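Side-chain contacts in type I site-specific restriction-modification system, R (Restriction) subunit (Vibrio vulnificus, PDB 3H1T), which probably acts as the motor and nuclease subunit of a type I restriction enzyme, using ATP to move DNA: residues R457-L462 / D472-V477; T436-K441 / S464-K469; A27-V32 / K94-P99; H125-F130 / S141-P146; Q364-D367 / A372-R375. All blocks are in the same frame, centred on the assembly; numbering follows the deposited sequence.

Along the chain the order is contact 3, contact 4, contact 5, contact 2 and contact 1, with the segments of contacts 1 and 2 alternating. Contacts 3 and 4 lie in the N-terminal part, around its six-stranded mixed sheet; their centres are 15 Å apart and they touch. Contacts 1 and 2 also touch, centre to centre 10 Å, at the edge of the second helicase domain. Contact 5 lies between these pairs, its centre 35 Å from that of contact 3 and 29 Å from that of contact 1. It shares a sheet with contact 1. The contacts thus sample a probable nuclease part, the link between two RecA-like domains, and the outer edge of the second.

Contact 1 (R457-L462 / D472-V477); sequences RALNNL and DYVARV
V474 meets L459 and N460 where helix 449-462 packs on edge strand 474-476. This is part of a RecA-like domain, the second of the helicase core. Strand 441-446, helix 449-462 and strand 474-476 form a beta-alpha-beta crossover that skips the strand 502-505 lying between the two strands in the sheet. The two segments come closest at N460 and V474, with CA atoms 6.0 Å apart.

One methyl group of V474 does the touching. Its CG1 is anti to the backbone N (chi1 -168°), which leaves CG2 beside that N and aims it at the helix. CG2 meets N460 at its backbone and L459 at CB, close to the main chain. L459 offers its CB, not its isobutyl end. The chi1 of L459 is -113° and its chi2 30°, away from the usual staggered values, so the placing of its two methyls is less certain than that of its CB.

L459 and V474 both also touch I502 of the neighbouring strand, and L459 reaches A426 of helix 422-436. The apolar layer therefore runs from the edge of the sheet through this helix to the next one. The contact is small and apolar, and both L459 and V474 are buried. V474 CG2 lies 4.1 Å from L459 CB and 3.9 Å from N460 N, near the peptide link between these two helix residues.

Contact 2 (T436-K441 / S464-K469); sequences TDRFAK and SDLSRK
A surface salt bridge between R438 and D465, backed by L466, joins a turn to a short helix at the edge of the second RecA-like domain. R438 lies in the type I turn D437-A440, and D465 in helix 464-467.

The guanidinium meets the carboxylate end-on. R438 NH1 donates to D465 OD2 at 2.7 Å, and R438 NH2 to D465 OD1 at 3.1 Å. Both bonds are nearly straight. Each oxygen uses its syn lone pair, and the two planes are only 12° apart. The R438 chain bends at chi3 (68°), which turns its nitrogens to the acid. R438 NH2 also bonds N463 OD1, so a third hydrogen bond helps fix the rotation of the group.

L466 lies against one face of the guanidinium. Its CD1 sits over the centre of that face, 3.4 Å from R438 CZ. The same methyl lies 4.0 Å from F439 CE1, and so lies between the guanidinium and the phenyl ring. F439 in turn meets the ring of H470 steeply.

The turn follows helix 422-436 and leads into strand 441-446. Helix 464-467 comes after helix 449-462 and before strand 474-476, where Y473 OH probably bonds R438 O and the Y473 ring packs on L466.

Contact 3 (A27-V32 / K94-P99); sequences ADTCRV and KPENSP
T29 touches K94, P95 and E96 and carries most of this contact. It sits on helix 26-40 and points at the loop that leaves strand 86-93. Its CG2 is the closest atom, 3.1 Å from E96 N. This short approach is doubtful. With chi1 at 96°, off the staggered values, the exact rotation of T29 is doubtful too.

T29 OG1 lies 3.4 Å from K94 O, a long and weak contact. E26 O competes for the same proton, so the bond is not settled.

E96 meets T29 through its aliphatic part. Its CG lies between the backbone N and the carbonyl carbon (chi1 42°) and comes 3.5 Å from T29 CG2. The chain then bends at chi2, and E96 OE2 accepts a hydrogen bond from L24 N, just before helix 26-40. The glutamate thus packs on the helix and bonds the chain just ahead of it.

K94 contributes mainly backbone, because its side chain points away. The loop beyond it is a type I turn, P95 to S98. P95 O accepts from both S98 N (3.0 Å) and S98 OG (2.8 Å), which stiffens the turn.

K94 comes two residues after E92 at the end of strand 86-93, consistent with the E-X-K signature of the PD-(D/E)XK nuclease fold found in HsdR subunits. The contact lays helix 26-40 against the loop between this strand and helix 104-114.

Contact 4 (H125-F130 / S141-P146); sequences HEILEF and SRFPTP
I127 of strand 127-131 meets R142 and F143 in the loop that starts at S141 and leads to helix 146-157. S141 takes part through its backbone: one water donates to H125 O and, weakly, to S141 O. At R142 the backbone touches, with CA 3.7 Å from I127 CD1. The side chain folds back, and R142 NE bonds F143 O at 3.1 Å from above the carbonyl plane. R142 NH2 pairs with E148.

F143 lays one ring face on I127. I127 CD1 is 3.7 Å above the plane, offset toward the rim, in a CH-pi contact. The isoleucine has CG1 beside its backbone N (chi1 -60°) and runs on extended (chi2 167°), which brings I127 CD1 over the ring; the other branch, I127 CG2, lies 3.9 Å from F143 CE1.

P144 CG touches E129 OE2 at 3.5 Å. That oxygen accepts from Y120 OH and forms a salt bridge with R152, which probably balances its charge. T145 is the N-cap of helix 146-157: its OG1 caps a helix N and its own N bonds E148 OE1, a capping box. The loop from edge strand 137-140 thus folds back over neighbouring strand 127-131 in the probable nuclease domain's mixed sheet.

Contact 5 (Q364-D367 / A372-R375); sequences QGID and APYR
Next to I366, which meets A372, P373 and Y374, D367 turns OD2 to K74 NZ in a salt bridge. E72 OE2, a like charge, lies close to the same oxygen. The other oxygen, D367 OD1, has a long, weak ion pair with R60 NE. The K74 pair links the helix to the N-terminal part. The contact itself is apolar and buried.

I366 does all the touching on the helix side. It has CG1 beside its backbone N (chi1 -62°) and continues extended (chi2 172°). This spreads its three outer carbons over three successive residues of the other segment. CG1 lies 3.9 Å from A372 O. CG2 lies 3.9 Å from P373 CB, and the two side chains meet at a slant. CD1 reaches farthest, to Y374 CE2 at 4.0 Å.

The two segments bracket the passage from one RecA-like domain to the next. Strand 358-360 closes the first parallel sheet, and helix 362-368 follows it. Strand 374-381 then enters the sheet of the second domain, beside strand 552-556. I366 therefore packs the connecting helix against the first residues of that strand. The N-terminal part also reaches this place: I366 touches R60, and R375 makes cation-pi contacts with F63 and W551.

Y374 meets I366 through CE2, and the methyl approaches the ring obliquely. Its CG is set between the backbone N and the carbonyl carbon (chi1 54°), and its chain runs about square to that of I366. P373 rests on W551 as well, and Y374 OH makes a weak hydrogen bond to D571 O.

Contact 1 (R457-L462 / D472-V477)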
# COMPACT_ATOMS: atom_id res chain seq x y z
N ARG A 457 14.75 -26.86 13.77
CA ARG A 457 15.72 -27.92 14.01
C ARG A 457 15.91 -28.79 12.79
O ARG A 457 17.04 -29.11 12.41
CB ARG A 457 15.30 -28.79 15.18
CG ARG A 457 16.29 -29.93 15.49
CD ARG A 457 15.89 -30.73 16.73
NE ARG A 457 15.63 -29.86 17.88
CZ ARG A 457 14.41 -29.49 18.27
NH1 ARG A 457 13.35 -29.92 17.61
NH2 ARG A 457 14.26 -28.69 19.31
N ALA A 458 14.80 -29.18 12.16
CA ALA A 458 14.88 -30.02 10.98
C ALA A 458 15.66 -29.32 9.87
O ALA A 458 16.62 -29.85 9.34
CB ALA A 458 13.49 -30.36 10.49
N LEU A 459 15.21 -28.12 9.54
CA LEU A 459 15.83 -27.32 8.49
C LEU A 459 17.32 -27.11 8.78
O LEU A 459 18.15 -27.14 7.87
CB LEU A 459 15.09 -25.97 8.40
CG LEU A 459 14.21 -25.52 7.21
CD1 LEU A 459 13.55 -26.68 6.49
CD2 LEU A 459 13.17 -24.54 7.74
N ASN A 460 17.66 -26.92 10.06
CA ASN A 460 19.06 -26.72 10.47
C ASN A 460 19.90 -27.92 10.13
O ASN A 460 20.95 -27.80 9.50
CB ASN A 460 19.15 -26.46 11.97
CG ASN A 460 20.60 -26.45 12.47
OD1 ASN A 460 21.23 -27.50 12.61
ND2 ASN A 460 21.13 -25.27 12.74
N ASN A 461 19.45 -29.09 10.55
CA ASN A 461 20.18 -30.32 10.29
C ASN A 461 20.25 -30.68 8.81
O ASN A 461 21.20 -31.31 8.37
CB ASN A 461 19.58 -31.47 11.08
CG ASN A 461 19.68 -31.26 12.57
OD1 ASN A 461 20.47 -30.44 13.04
ND2 ASN A 461 18.89 -32.01 13.32
N LEU A 462 19.23 -30.29 8.04
CA LEU A 462 19.22 -30.55 6.60
C LEU A 462 20.26 -29.66 5.92
O LEU A 462 20.72 -29.95 4.83
CB LEU A 462 17.85 -30.22 6.00
CG LEU A 462 16.78 -31.25 5.61
CD1 LEU A 462 17.42 -32.62 5.50
CD2 LEU A 462 15.67 -31.25 6.65
N ASP A 472 23.50 -19.30 12.91
CA ASP A 472 22.15 -18.77 12.90
C ASP A 472 21.50 -18.79 11.52
O ASP A 472 20.73 -17.88 11.18
CB ASP A 472 22.14 -17.35 13.45
CG ASP A 472 22.87 -16.37 12.55
OD1 ASP A 472 23.82 -16.78 11.85
OD2 ASP A 472 22.51 -15.18 12.56
N TYR A 473 21.83 -19.82 10.74
CA TYR A 473 21.28 -19.98 9.40
C TYR A 473 19.75 -20.02 9.47
O TYR A 473 19.05 -19.39 8.67
CB TYR A 473 21.78 -21.29 8.79
CG TYR A 473 21.34 -21.48 7.36
CD1 TYR A 473 21.87 -20.70 6.33
CD2 TYR A 473 20.38 -22.43 7.05
CE1 TYR A 473 21.44 -20.86 5.01
CE2 TYR A 473 19.95 -22.61 5.74
CZ TYR A 473 20.47 -21.82 4.73
OH TYR A 473 20.03 -22.03 3.44
N VAL A 474 19.23 -20.80 10.42
CA VAL A 474 17.79 -20.87 10.62
C VAL A 474 17.59 -20.36 12.03
O VAL A 474 18.43 -20.57 12.90
CB VAL A 474 17.21 -22.28 10.61
CG1 VAL A 474 15.69 -22.18 10.54
CG2 VAL A 474 17.76 -23.10 9.46
N ALA A 475 16.49 -19.67 12.26
CA ALA A 475 16.23 -19.16 13.58
C ALA A 475 14.73 -19.06 13.75
O ALA A 475 14.00 -18.82 12.80
CB ALA A 475 16.88 -17.79 13.76
N ARG A 476 14.29 -19.27 14.98
CA ARG A 476 12.89 -19.18 15.30
C ARG A 476 12.59 -17.84 15.97
O ARG A 476 13.30 -17.41 16.88
CB ARG A 476 12.49 -20.32 16.23
CG ARG A 476 11.12 -20.12 16.84
CD ARG A 476 10.62 -21.37 17.54
NE ARG A 476 11.13 -21.47 18.89
CZ ARG A 476 10.38 -21.76 19.95
NH1 ARG A 476 9.07 -21.99 19.81
NH2 ARG A 476 10.92 -21.80 21.15
N VAL A 477 11.56 -17.16 15.47
CA VAL A 477 11.13 -15.89 16.05
C VAL A 477 9.70 -16.10 16.54
O VAL A 477 8.74 -16.11 15.75
CB VAL A 477 11.15 -14.74 15.01
CG1 VAL A 477 10.40 -13.54 15.58
CG2 VAL A 477 12.59 -14.35 14.68

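Contact 2 (T436-K441 / S464-K469)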
# COMPACT_ATOMS: atom_id res chain seq x y z
N THR A 436 17.95 -23.19 -6.15
CA THR A 436 17.70 -21.79 -6.48
C THR A 436 18.65 -20.76 -5.85
O THR A 436 19.34 -20.06 -6.57
CB THR A 436 16.25 -21.39 -6.11
OG1 THR A 436 16.00 -21.69 -4.73
CG2 THR A 436 15.26 -22.15 -6.99
N ASP A 437 18.66 -20.66 -4.53
CA ASP A 437 19.54 -19.73 -3.82
C ASP A 437 19.49 -20.07 -2.33
O ASP A 437 18.52 -19.74 -1.63
CB ASP A 437 19.10 -18.27 -4.07
CG ASP A 437 20.06 -17.23 -3.46
OD1 ASP A 437 21.19 -17.60 -3.07
OD2 ASP A 437 19.69 -16.04 -3.38
N ARG A 438 20.54 -20.74 -1.85
CA ARG A 438 20.61 -21.13 -0.45
C ARG A 438 20.64 -19.98 0.55
O ARG A 438 20.45 -20.19 1.75
CB ARG A 438 21.81 -22.04 -0.20
CG ARG A 438 21.85 -23.23 -1.14
CD ARG A 438 22.82 -24.25 -0.64
NE ARG A 438 22.36 -24.88 0.60
CZ ARG A 438 23.13 -25.63 1.38
NH1 ARG A 438 24.40 -25.83 1.05
NH2 ARG A 438 22.63 -26.19 2.47
N PHE A 439 20.89 -18.76 0.07
CA PHE A 439 20.92 -17.62 0.96
C PHE A 439 19.79 -16.62 0.73
O PHE A 439 19.86 -15.48 1.17
CB PHE A 439 22.27 -16.90 0.90
CG PHE A 439 23.32 -17.56 1.74
CD1 PHE A 439 23.98 -18.69 1.29
CD2 PHE A 439 23.59 -17.09 3.02
CE1 PHE A 439 24.90 -19.35 2.09
CE2 PHE A 439 24.52 -17.75 3.84
CZ PHE A 439 25.17 -18.88 3.38
N ALA A 440 18.75 -17.06 0.02
CA ALA A 440 17.60 -16.20 -0.22
C ALA A 440 16.84 -16.16 1.11
O ALA A 440 16.44 -17.21 1.62
CB ALA A 440 16.73 -16.81 -1.31
N LYS A 441 16.65 -14.97 1.67
CA LYS A 441 15.95 -14.87 2.95
C LYS A 441 14.55 -15.40 2.85
O LYS A 441 13.78 -14.99 1.98
CB LYS A 441 15.94 -13.43 3.44
CG LYS A 441 17.28 -12.96 3.97
CD LYS A 441 17.13 -11.66 4.74
CE LYS A 441 18.48 -10.95 4.96
NZ LYS A 441 19.37 -11.55 6.00
N SER A 464 23.12 -28.50 7.67
CA SER A 464 24.22 -28.47 8.63
C SER A 464 25.55 -28.10 8.02
O SER A 464 26.48 -27.76 8.76
CB SER A 464 24.33 -29.80 9.35
OG SER A 464 24.77 -30.79 8.46
N ASP A 465 25.66 -28.17 6.70
CA ASP A 465 26.91 -27.78 6.07
C ASP A 465 26.99 -26.27 6.18
O ASP A 465 28.07 -25.70 6.29
CB ASP A 465 26.97 -28.20 4.60
CG ASP A 465 25.82 -27.67 3.77
OD1 ASP A 465 24.66 -27.69 4.26
OD2 ASP A 465 26.08 -27.24 2.62
N LEU A 466 25.83 -25.60 6.17
CA LEU A 466 25.84 -24.15 6.31
C LEU A 466 25.76 -23.76 7.78
O LEU A 466 26.30 -22.72 8.18
CB LEU A 466 24.66 -23.52 5.56
CG LEU A 466 24.69 -23.68 4.05
CD1 LEU A 466 23.53 -22.89 3.42
CD2 LEU A 466 26.04 -23.16 3.54
N SER A 467 25.07 -24.58 8.58
CA SER A 467 24.93 -24.34 10.02
C SER A 467 26.29 -24.27 10.68
O SER A 467 26.52 -23.47 11.59
CB SER A 467 24.12 -25.47 10.67
OG SER A 467 22.77 -25.44 10.25
N ARG A 468 27.21 -25.12 10.22
CA ARG A 468 28.57 -25.19 10.74
C ARG A 468 29.39 -23.97 10.38
O ARG A 468 30.46 -23.76 10.93
CB ARG A 468 29.25 -26.46 10.23
CG ARG A 468 30.75 -26.47 10.34
CD ARG A 468 31.28 -27.78 9.83
NE ARG A 468 30.36 -28.38 8.88
CZ ARG A 468 30.43 -29.65 8.50
NH1 ARG A 468 31.38 -30.44 8.98
NH2 ARG A 468 29.54 -30.14 7.65
N LYS A 469 28.88 -23.16 9.46
CA LYS A 469 29.59 -21.96 9.04
C LYS A 469 28.87 -20.75 9.61
O LYS A 469 29.49 -19.78 10.03
CB LYS A 469 29.60 -21.86 7.52
CG LYS A 469 30.82 -21.19 6.97
CD LYS A 469 30.53 -20.66 5.60
CE LYS A 469 31.69 -19.84 5.08
NZ LYS A 469 31.32 -19.18 3.81

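Contact 3 (A27-V32 / K94-P99)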
# COMPACT_ATOMS: atom_id res chain seq x y z
N ALA A 27 4.61 15.98 -31.09
CA ALA A 27 5.51 16.86 -30.36
C ALA A 27 5.47 18.26 -30.95
O ALA A 27 5.45 19.24 -30.21
CB ALA A 27 6.91 16.32 -30.43
N ASP A 28 5.41 18.35 -32.28
CA ASP A 28 5.37 19.65 -32.92
C ASP A 28 4.07 20.39 -32.62
O ASP A 28 4.09 21.60 -32.38
CB ASP A 28 5.58 19.51 -34.44
CG ASP A 28 7.05 19.24 -34.82
OD1 ASP A 28 7.96 19.50 -33.99
OD2 ASP A 28 7.29 18.78 -35.96
N THR A 29 2.95 19.67 -32.58
CA THR A 29 1.69 20.37 -32.30
C THR A 29 1.55 20.78 -30.84
O THR A 29 0.79 21.68 -30.52
CB THR A 29 0.44 19.55 -32.70
OG1 THR A 29 -0.06 18.84 -31.56
CG2 THR A 29 0.74 18.58 -33.80
N CYS A 30 2.27 20.11 -29.95
CA CYS A 30 2.21 20.49 -28.54
C CYS A 30 3.01 21.79 -28.40
O CYS A 30 2.64 22.67 -27.62
CB CYS A 30 2.84 19.42 -27.64
SG CYS A 30 1.93 17.86 -27.54
N ARG A 31 4.10 21.89 -29.14
CA ARG A 31 4.95 23.07 -29.07
C ARG A 31 4.25 24.26 -29.72
O ARG A 31 4.20 25.36 -29.16
CB ARG A 31 6.30 22.78 -29.76
CG ARG A 31 7.24 23.97 -29.85
CD ARG A 31 8.57 23.54 -30.44
NE ARG A 31 8.39 22.89 -31.74
CZ ARG A 31 8.18 23.54 -32.87
NH1 ARG A 31 8.13 24.87 -32.87
NH2 ARG A 31 7.98 22.87 -34.01
N VAL A 32 3.66 24.03 -30.89
CA VAL A 32 2.99 25.09 -31.62
C VAL A 32 1.57 25.43 -31.14
O VAL A 32 1.20 26.61 -31.11
CB VAL A 32 2.99 24.78 -33.15
CG1 VAL A 32 2.11 25.75 -33.90
CG2 VAL A 32 4.43 24.88 -33.67
N LYS A 94 -2.50 14.83 -29.27
CA LYS A 94 -2.38 13.99 -30.44
C LYS A 94 -1.93 14.90 -31.56
O LYS A 94 -2.05 16.12 -31.46
CB LYS A 94 -3.72 13.34 -30.78
CG LYS A 94 -4.07 12.15 -29.87
CD LYS A 94 -3.16 10.95 -30.15
CE LYS A 94 -3.21 9.88 -29.04
NZ LYS A 94 -4.53 9.23 -28.84
N PRO A 95 -1.37 14.34 -32.64
CA PRO A 95 -0.93 15.20 -33.76
C PRO A 95 -2.10 16.00 -34.36
O PRO A 95 -3.23 15.52 -34.39
CB PRO A 95 -0.33 14.19 -34.74
CG PRO A 95 -1.09 12.92 -34.43
CD PRO A 95 -1.13 12.92 -32.93
N GLU A 96 -1.84 17.21 -34.85
CA GLU A 96 -2.91 18.04 -35.42
C GLU A 96 -3.79 17.38 -36.48
O GLU A 96 -4.98 17.68 -36.56
CB GLU A 96 -2.36 19.36 -35.99
CG GLU A 96 -1.06 19.26 -36.76
CD GLU A 96 -1.02 20.21 -37.94
OE1 GLU A 96 -1.55 21.34 -37.83
OE2 GLU A 96 -0.45 19.83 -38.98
N ASN A 97 -3.23 16.46 -37.25
CA ASN A 97 -3.99 15.77 -38.30
C ASN A 97 -5.00 14.73 -37.82
O ASN A 97 -5.83 14.27 -38.61
CB ASN A 97 -3.03 15.12 -39.29
CG ASN A 97 -1.69 14.76 -38.64
OD1 ASN A 97 -1.29 13.60 -38.62
ND2 ASN A 97 -1.00 15.77 -38.12
N SER A 98 -4.94 14.34 -36.56
CA SER A 98 -5.86 13.34 -36.04
C SER A 98 -7.06 13.92 -35.27
O SER A 98 -6.97 14.97 -34.65
CB SER A 98 -5.11 12.34 -35.14
OG SER A 98 -4.35 13.00 -34.15
N PRO A 99 -8.20 13.23 -35.32
CA PRO A 99 -9.45 13.62 -34.65
C PRO A 99 -9.32 13.75 -33.12
O PRO A 99 -8.63 12.94 -32.50
CB PRO A 99 -10.42 12.51 -35.07
CG PRO A 99 -9.49 11.32 -35.33
CD PRO A 99 -8.37 11.97 -36.07

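Contact 4 (H125-F130 / S141-P146)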
# COMPACT_ATOMS: atom_id res chain seq x y z
N HIS A 125 -5.64 22.27 -32.53
CA HIS A 125 -6.68 23.24 -32.85
C HIS A 125 -7.98 22.97 -32.12
O HIS A 125 -8.72 23.90 -31.85
CB HIS A 125 -6.92 23.36 -34.36
CG HIS A 125 -7.09 22.05 -35.07
ND1 HIS A 125 -6.03 21.24 -35.40
CD2 HIS A 125 -8.20 21.47 -35.60
CE1 HIS A 125 -6.47 20.21 -36.11
NE2 HIS A 125 -7.78 20.33 -36.24
N GLU A 126 -8.24 21.72 -31.78
CA GLU A 126 -9.48 21.41 -31.06
C GLU A 126 -9.22 20.92 -29.65
O GLU A 126 -8.16 20.38 -29.35
CB GLU A 126 -10.29 20.35 -31.82
CG GLU A 126 -10.98 20.85 -33.04
CD GLU A 126 -11.37 19.72 -33.97
OE1 GLU A 126 -10.48 18.95 -34.37
OE2 GLU A 126 -12.57 19.61 -34.29
N ILE A 127 -10.20 21.11 -28.78
CA ILE A 127 -10.10 20.70 -27.39
C ILE A 127 -11.38 20.01 -26.96
O ILE A 127 -12.46 20.57 -27.08
CB ILE A 127 -9.85 21.92 -26.49
CG1 ILE A 127 -8.54 22.60 -26.91
CG2 ILE A 127 -9.78 21.48 -25.04
CD1 ILE A 127 -8.33 23.99 -26.32
N LEU A 128 -11.27 18.79 -26.48
CA LEU A 128 -12.43 18.02 -26.03
C LEU A 128 -12.32 17.82 -24.52
O LEU A 128 -11.33 17.30 -24.04
CB LEU A 128 -12.45 16.66 -26.72
CG LEU A 128 -13.76 16.11 -27.30
CD1 LEU A 128 -13.64 14.61 -27.27
CD2 LEU A 128 -14.98 16.58 -26.50
N GLU A 129 -13.35 18.21 -23.78
CA GLU A 129 -13.33 18.08 -22.33
C GLU A 129 -14.36 17.09 -21.77
O GLU A 129 -15.49 17.04 -22.23
CB GLU A 129 -13.58 19.44 -21.68
CG GLU A 129 -13.69 19.41 -20.15
CD GLU A 129 -14.25 20.70 -19.55
OE1 GLU A 129 -15.47 20.94 -19.67
OE2 GLU A 129 -13.47 21.46 -18.94
N PHE A 130 -13.94 16.29 -20.80
CA PHE A 130 -14.87 15.42 -20.13
C PHE A 130 -14.79 15.90 -18.69
O PHE A 130 -13.73 15.87 -18.07
CB PHE A 130 -14.52 13.93 -20.15
CG PHE A 130 -15.54 13.10 -19.43
CD1 PHE A 130 -16.71 12.69 -20.08
CD2 PHE A 130 -15.40 12.81 -18.07
CE1 PHE A 130 -17.73 12.03 -19.38
CE2 PHE A 130 -16.41 12.14 -17.36
CZ PHE A 130 -17.57 11.76 -18.01
N SER A 141 -13.60 26.26 -26.71
CA SER A 141 -12.90 27.21 -27.57
C SER A 141 -11.52 27.47 -27.00
O SER A 141 -10.69 28.14 -27.62
CB SER A 141 -13.68 28.52 -27.65
OG SER A 141 -13.76 29.11 -26.36
N ARG A 142 -11.28 26.94 -25.82
CA ARG A 142 -10.01 27.11 -25.14
C ARG A 142 -10.00 26.33 -23.81
O ARG A 142 -11.03 25.88 -23.34
CB ARG A 142 -9.76 28.60 -24.88
CG ARG A 142 -10.92 29.32 -24.19
CD ARG A 142 -10.42 30.44 -23.29
NE ARG A 142 -10.48 30.09 -21.88
CZ ARG A 142 -11.42 30.52 -21.04
NH1 ARG A 142 -12.38 31.32 -21.48
NH2 ARG A 142 -11.42 30.14 -19.77
N PHE A 143 -8.81 26.18 -23.24
CA PHE A 143 -8.66 25.50 -21.96
C PHE A 143 -9.19 26.32 -20.80
O PHE A 143 -9.05 27.53 -20.77
CB PHE A 143 -7.18 25.20 -21.69
CG PHE A 143 -6.62 24.08 -22.50
CD1 PHE A 143 -6.97 22.76 -22.21
CD2 PHE A 143 -5.77 24.34 -23.57
CE1 PHE A 143 -6.49 21.71 -22.98
CE2 PHE A 143 -5.28 23.30 -24.35
CZ PHE A 143 -5.64 21.97 -24.06
N PRO A 144 -9.81 25.66 -19.81
CA PRO A 144 -10.32 26.40 -18.65
C PRO A 144 -9.10 26.94 -17.90
O PRO A 144 -7.97 26.44 -18.07
CB PRO A 144 -11.04 25.31 -17.85
CG PRO A 144 -11.56 24.41 -18.93
CD PRO A 144 -10.30 24.27 -19.77
N THR A 145 -9.31 27.93 -17.05
CA THR A 145 -8.22 28.49 -16.29
C THR A 145 -8.13 27.76 -14.96
O THR A 145 -9.10 27.13 -14.52
CB THR A 145 -8.43 29.99 -16.04
OG1 THR A 145 -9.59 30.18 -15.22
CG2 THR A 145 -8.64 30.73 -17.34
N PRO A 146 -6.97 27.82 -14.29
CA PRO A 146 -6.83 27.15 -12.99
C PRO A 146 -7.97 27.51 -12.04
O PRO A 146 -8.52 26.66 -11.36
CB PRO A 146 -5.48 27.66 -12.49
CG PRO A 146 -4.68 27.73 -13.75
CD PRO A 146 -5.67 28.38 -14.72
O HOH W 1 -9.37 25.93 -29.54

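Contact 5 (Q364-D367 / A372-R375)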
# COMPACT_ATOMS: atom_id res chain seq x y z
N GLN A 364 -2.67 -3.05 -8.23
CA GLN A 364 -2.21 -1.77 -8.76
C GLN A 364 -0.74 -1.53 -8.41
O GLN A 364 0.03 -1.08 -9.26
CB GLN A 364 -3.07 -0.62 -8.22
CG GLN A 364 -3.08 0.59 -9.12
CD GLN A 364 -4.25 1.53 -8.87
OE1 GLN A 364 -5.32 1.10 -8.44
NE2 GLN A 364 -4.05 2.81 -9.14
N GLY A 365 -0.37 -1.82 -7.17
CA GLY A 365 1.01 -1.66 -6.76
C GLY A 365 1.97 -2.44 -7.65
O GLY A 365 2.99 -1.91 -8.10
N ILE A 366 1.66 -3.70 -7.92
CA ILE A 366 2.53 -4.49 -8.78
C ILE A 366 2.56 -3.89 -10.17
O ILE A 366 3.61 -3.77 -10.79
CB ILE A 366 2.08 -5.97 -8.95
CG1 ILE A 366 2.08 -6.71 -7.61
CG2 ILE A 366 3.04 -6.69 -9.90
CD1 ILE A 366 1.46 -8.08 -7.70
N ASP A 367 1.40 -3.49 -10.68
CA ASP A 367 1.36 -2.91 -12.00
C ASP A 367 2.11 -1.59 -12.10
O ASP A 367 2.59 -1.24 -13.17
CB ASP A 367 -0.08 -2.70 -12.48
CG ASP A 367 -0.14 -2.47 -13.97
OD1 ASP A 367 0.42 -3.32 -14.70
OD2 ASP A 367 -0.72 -1.46 -14.43
N ALA A 372 6.21 -5.93 -5.29
CA ALA A 372 6.79 -7.04 -6.03
C ALA A 372 5.86 -8.15 -6.50
O ALA A 372 4.94 -8.55 -5.80
CB ALA A 372 7.94 -7.64 -5.22
N PRO A 373 6.09 -8.66 -7.72
CA PRO A 373 5.27 -9.76 -8.27
C PRO A 373 5.66 -11.10 -7.62
O PRO A 373 6.69 -11.18 -6.96
CB PRO A 373 5.56 -9.68 -9.77
CG PRO A 373 6.98 -9.16 -9.81
CD PRO A 373 6.93 -8.06 -8.77
N TYR A 374 4.87 -12.16 -7.80
CA TYR A 374 5.19 -13.42 -7.15
C TYR A 374 4.87 -14.69 -7.94
O TYR A 374 4.05 -14.67 -8.86
CB TYR A 374 4.44 -13.47 -5.81
CG TYR A 374 2.94 -13.24 -5.95
CD1 TYR A 374 2.08 -14.27 -6.35
CD2 TYR A 374 2.39 -11.96 -5.79
CE1 TYR A 374 0.73 -14.03 -6.57
CE2 TYR A 374 1.03 -11.72 -6.01
CZ TYR A 374 0.21 -12.76 -6.40
OH TYR A 374 -1.11 -12.48 -6.63
N ARG A 375 5.54 -15.78 -7.57
CA ARG A 375 5.30 -17.08 -8.18
C ARG A 375 4.70 -17.98 -7.11
O ARG A 375 5.13 -17.95 -5.96
CB ARG A 375 6.60 -17.74 -8.65
CG ARG A 375 7.15 -17.23 -9.96
CD ARG A 375 7.81 -15.88 -9.79
NE ARG A 375 8.15 -15.28 -11.08
CZ ARG A 375 9.09 -15.75 -11.90
NH1 ARG A 375 9.80 -16.82 -11.58
NH2 ARG A 375 9.30 -15.15 -13.07